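Local coordinates for protein alpha-L-rhamnosidase (Streptomyces avermitilis, PDB 3W5M) that hydrolyses terminal non-reducing alpha-L-rhamnose residues from alpha-L-rhamnosides such as naringin, rutin, hesperidin and gum arabic, at residues Q15-L27 with A104-S116. Sequence-based numbering, arbitrary orientation.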
# COMPACT_ATOMS: atom_id res chain seq x y z
N GLN A 15 20.87 -7.25 -2.11
CA GLN A 15 22.06 -7.92 -1.64
C GLN A 15 21.65 -9.07 -0.73
O GLN A 15 20.87 -8.89 0.21
CB GLN A 15 22.95 -6.92 -0.88
CG GLN A 15 23.43 -5.76 -1.72
CD GLN A 15 24.84 -5.33 -1.34
OE1 GLN A 15 25.10 -4.91 -0.21
NE2 GLN A 15 25.76 -5.50 -2.27
N ARG A 16 22.13 -10.27 -1.03
CA ARG A 16 21.89 -11.44 -0.15
C ARG A 16 20.42 -11.78 0.15
O ARG A 16 20.02 -11.89 1.32
CB ARG A 16 22.72 -11.30 1.15
CG ARG A 16 24.21 -11.12 0.92
CD ARG A 16 24.95 -10.88 2.24
NE ARG A 16 24.51 -9.62 2.83
CZ ARG A 16 25.01 -8.41 2.54
NH1 ARG A 16 26.03 -8.25 1.69
NH2 ARG A 16 24.47 -7.36 3.11
N PRO A 17 19.59 -11.97 -0.90
CA PRO A 17 18.19 -12.30 -0.61
C PRO A 17 18.10 -13.67 0.02
O PRO A 17 18.76 -14.61 -0.43
CB PRO A 17 17.53 -12.32 -1.99
CG PRO A 17 18.64 -12.52 -2.96
CD PRO A 17 19.87 -11.88 -2.34
N LEU A 18 17.29 -13.77 1.07
CA LEU A 18 17.06 -15.01 1.79
C LEU A 18 15.67 -15.50 1.46
O LEU A 18 14.66 -14.85 1.82
CB LEU A 18 17.15 -14.74 3.30
CG LEU A 18 16.92 -15.89 4.27
CD1 LEU A 18 18.13 -16.81 4.32
CD2 LEU A 18 16.70 -15.33 5.67
N GLY A 19 15.58 -16.65 0.80
CA GLY A 19 14.27 -17.24 0.48
C GLY A 19 13.78 -16.79 -0.90
O GLY A 19 12.66 -16.34 -1.04
N LEU A 20 14.64 -16.92 -1.90
CA LEU A 20 14.36 -16.46 -3.26
C LEU A 20 14.01 -17.69 -4.09
O LEU A 20 14.81 -18.62 -4.18
CB LEU A 20 15.60 -15.76 -3.83
CG LEU A 20 15.48 -15.15 -5.23
CD1 LEU A 20 14.61 -13.91 -5.19
CD2 LEU A 20 16.85 -14.77 -5.77
N ASP A 21 12.83 -17.67 -4.72
CA ASP A 21 12.36 -18.83 -5.45
C ASP A 21 12.58 -18.82 -6.97
O ASP A 21 12.26 -19.81 -7.63
CB ASP A 21 10.88 -19.15 -5.10
CG ASP A 21 10.75 -19.92 -3.78
OD1 ASP A 21 11.77 -20.41 -3.26
OD2 ASP A 21 9.62 -20.02 -3.24
N ALA A 22 13.15 -17.74 -7.52
CA ALA A 22 13.42 -17.65 -8.97
C ALA A 22 14.26 -18.84 -9.44
O ALA A 22 15.25 -19.20 -8.80
CB ALA A 22 14.13 -16.34 -9.29
N ALA A 23 13.84 -19.48 -10.54
CA ALA A 23 14.65 -20.56 -11.14
C ALA A 23 15.96 -20.03 -11.75
O ALA A 23 17.03 -20.70 -11.75
CB ALA A 23 13.84 -21.32 -12.19
N HIS A 24 15.89 -18.82 -12.30
CA HIS A 24 17.03 -18.17 -12.92
C HIS A 24 17.21 -16.77 -12.35
O HIS A 24 16.93 -15.76 -13.03
CB HIS A 24 16.83 -18.13 -14.44
CG HIS A 24 16.59 -19.49 -15.02
ND1 HIS A 24 17.61 -20.38 -15.25
CD2 HIS A 24 15.44 -20.13 -15.33
CE1 HIS A 24 17.10 -21.51 -15.73
NE2 HIS A 24 15.79 -21.38 -15.78
N PRO A 25 17.70 -16.70 -11.08
CA PRO A 25 17.84 -15.38 -10.43
C PRO A 25 18.75 -14.47 -11.25
O PRO A 25 19.76 -14.92 -11.77
CB PRO A 25 18.47 -15.70 -9.05
CG PRO A 25 18.90 -17.12 -9.12
CD PRO A 25 18.10 -17.80 -10.20
N ARG A 26 18.39 -13.19 -11.33
CA ARG A 26 19.12 -12.23 -12.19
C ARG A 26 20.17 -11.49 -11.40
O ARG A 26 19.87 -10.84 -10.40
CB ARG A 26 18.15 -11.26 -12.84
CG ARG A 26 17.23 -11.96 -13.85
CD ARG A 26 16.08 -11.04 -14.27
NE ARG A 26 15.24 -10.72 -13.12
CZ ARG A 26 14.32 -9.76 -13.09
NH1 ARG A 26 14.10 -9.00 -14.16
NH2 ARG A 26 13.63 -9.55 -11.98
N LEU A 27 21.40 -11.56 -11.89
CA LEU A 27 22.58 -11.08 -11.16
C LEU A 27 23.00 -9.73 -11.73
O LEU A 27 22.90 -9.50 -12.96
CB LEU A 27 23.71 -12.10 -11.38
CG LEU A 27 23.41 -13.55 -10.96
CD1 LEU A 27 24.60 -14.44 -11.34
CD2 LEU A 27 23.17 -13.61 -9.47
N ALA A 104 34.09 -9.63 -4.06
CA ALA A 104 34.03 -10.26 -2.76
C ALA A 104 32.82 -11.22 -2.77
O ALA A 104 31.73 -10.83 -3.18
CB ALA A 104 33.85 -9.22 -1.67
N PRO A 105 33.03 -12.49 -2.37
CA PRO A 105 31.93 -13.47 -2.46
C PRO A 105 30.63 -12.99 -1.84
O PRO A 105 30.63 -12.34 -0.79
CB PRO A 105 32.49 -14.67 -1.70
CG PRO A 105 33.97 -14.57 -1.94
CD PRO A 105 34.26 -13.10 -1.82
N SER A 106 29.51 -13.29 -2.50
CA SER A 106 28.20 -12.95 -1.96
C SER A 106 27.33 -14.20 -2.02
O SER A 106 27.82 -15.27 -2.37
CB SER A 106 27.58 -11.79 -2.74
OG SER A 106 26.40 -11.33 -2.06
N TRP A 107 26.05 -14.09 -1.69
CA TRP A 107 25.22 -15.28 -1.71
C TRP A 107 23.75 -14.93 -1.92
O TRP A 107 23.32 -13.78 -1.67
CB TRP A 107 25.41 -16.12 -0.42
CG TRP A 107 25.11 -15.39 0.88
CD1 TRP A 107 26.03 -14.79 1.73
CD2 TRP A 107 23.82 -15.20 1.51
NE1 TRP A 107 25.39 -14.23 2.81
CE2 TRP A 107 24.03 -14.48 2.70
CE3 TRP A 107 22.50 -15.57 1.17
CZ2 TRP A 107 22.99 -14.12 3.56
CZ3 TRP A 107 21.46 -15.20 2.02
CH2 TRP A 107 21.71 -14.48 3.21
N TRP A 108 22.99 -15.91 -2.41
CA TRP A 108 21.52 -15.89 -2.26
C TRP A 108 21.10 -17.25 -1.73
O TRP A 108 21.84 -18.22 -1.86
CB TRP A 108 20.80 -15.53 -3.56
CG TRP A 108 20.66 -16.65 -4.58
CD1 TRP A 108 19.60 -17.51 -4.73
CD2 TRP A 108 21.61 -17.01 -5.59
NE1 TRP A 108 19.84 -18.38 -5.77
CE2 TRP A 108 21.06 -18.09 -6.32
CE3 TRP A 108 22.87 -16.51 -5.97
CZ2 TRP A 108 21.72 -18.68 -7.40
CZ3 TRP A 108 23.53 -17.09 -7.03
CH2 TRP A 108 22.96 -18.17 -7.74
N GLU A 109 19.93 -17.32 -1.11
CA GLU A 109 19.45 -18.58 -0.60
C GLU A 109 18.04 -18.85 -1.12
O GLU A 109 17.16 -18.00 -1.00
CB GLU A 109 19.50 -18.59 0.94
CG GLU A 109 19.11 -19.93 1.56
CD GLU A 109 19.24 -19.95 3.08
OE1 GLU A 109 20.31 -19.55 3.58
OE2 GLU A 109 18.29 -20.38 3.77
N THR A 110 17.84 -20.03 -1.70
CA THR A 110 16.52 -20.39 -2.19
C THR A 110 15.57 -20.69 -1.04
O THR A 110 15.99 -21.13 0.06
CB THR A 110 16.58 -21.60 -3.16
OG1 THR A 110 17.16 -22.72 -2.48
CG2 THR A 110 17.44 -21.25 -4.34
N GLY A 111 14.29 -20.45 -1.30
CA GLY A 111 13.26 -20.91 -0.39
C GLY A 111 12.80 -22.32 -0.70
O GLY A 111 13.58 -23.17 -1.19
N LEU A 112 11.53 -22.57 -0.43
CA LEU A 112 10.96 -23.91 -0.53
C LEU A 112 10.68 -24.31 -1.97
O LEU A 112 10.53 -25.50 -2.26
CB LEU A 112 9.71 -24.00 0.33
CG LEU A 112 9.92 -23.92 1.85
CD1 LEU A 112 8.63 -24.17 2.60
CD2 LEU A 112 10.98 -24.89 2.33
N MET A 113 10.59 -23.33 -2.86
CA MET A 113 10.42 -23.56 -4.31
C MET A 113 9.32 -24.57 -4.62
O MET A 113 9.57 -25.58 -5.29
CB MET A 113 11.73 -24.03 -4.94
CG MET A 113 12.87 -23.06 -4.80
SD MET A 113 14.29 -23.60 -5.74
CE MET A 113 14.29 -22.46 -7.13
N GLY A 114 8.11 -24.32 -4.14
CA GLY A 114 7.01 -25.20 -4.50
C GLY A 114 6.25 -25.78 -3.33
O GLY A 114 6.83 -26.10 -2.28
N ALA A 115 4.94 -25.95 -3.55
CA ALA A 115 4.01 -26.45 -2.54
C ALA A 115 4.42 -27.77 -1.92
O ALA A 115 4.20 -27.97 -0.74
CB ALA A 115 2.60 -26.56 -3.12
N SER A 116 5.05 -28.66 -2.70
CA SER A 116 5.35 -29.99 -2.20
C SER A 116 6.39 -29.99 -1.08
O SER A 116 6.55 -30.98 -0.38
CB SER A 116 5.78 -30.92 -3.36
OG SER A 116 6.81 -30.32 -4.14
O HOH W 1 24.11 -11.15 -3.73
O HOH W 2 27.64 -10.38 0.93
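In the N-terminal immunoglobulin-like domain, Pro17 to Gly19 run alongside the edge strand 106-110, and Leu18 makes a parallel bridge with Glu109. Glu109 N gives a nearly straight bond of 3.0 Å to Pro17 O. Glu109 O takes two donors: Leu20 N at 2.9 Å, in the carbonyl plane, and Gly19 N at 2.7 Å, tilted 32° from it. This double grip holds the chain as it turns at Gly19.

The two tryptophans go to different sides of the strand. Arg16 lays its aliphatic chain over one face of the Trp107 indole; CB makes a CH-pi contact 3.7 Å from the centroid of the six-membered ring. Water bridges Arg16 NH1 to Ser106 OG, weakly on the serine side. Trp108 CG lies between the backbone N and the carbonyl carbon (chi1 79°), which carries the indole across to Pro25. Pro25 CG sits over its face, toward the rim, 3.7 Å from Trp108 CZ2. Leu20 CD2 and Leu27 CD2 approach the indole obliquely, and Pro17 CG packs on Trp108 CB. Pro17, Leu20, Pro25 and Leu27 also touch Val11 of strand 10-11.

Leu18 lies alongside Glu109, with CD1 3.6 Å from Glu109 CD. The buried carboxylate is held by salt bridges to Arg85 and Arg320. Past the strand, Met113 N reaches Asp21 OD1 at 3.2 Å from above the carboxylate plane, while OD2 bonds to Tyr356. Arg320 and Tyr356 thus tie this end to the sheet of strands 316-326 and 353-360. Trp108 packs against the opposing sheet, as in a fibronectin type 3-like beta-sandwich core.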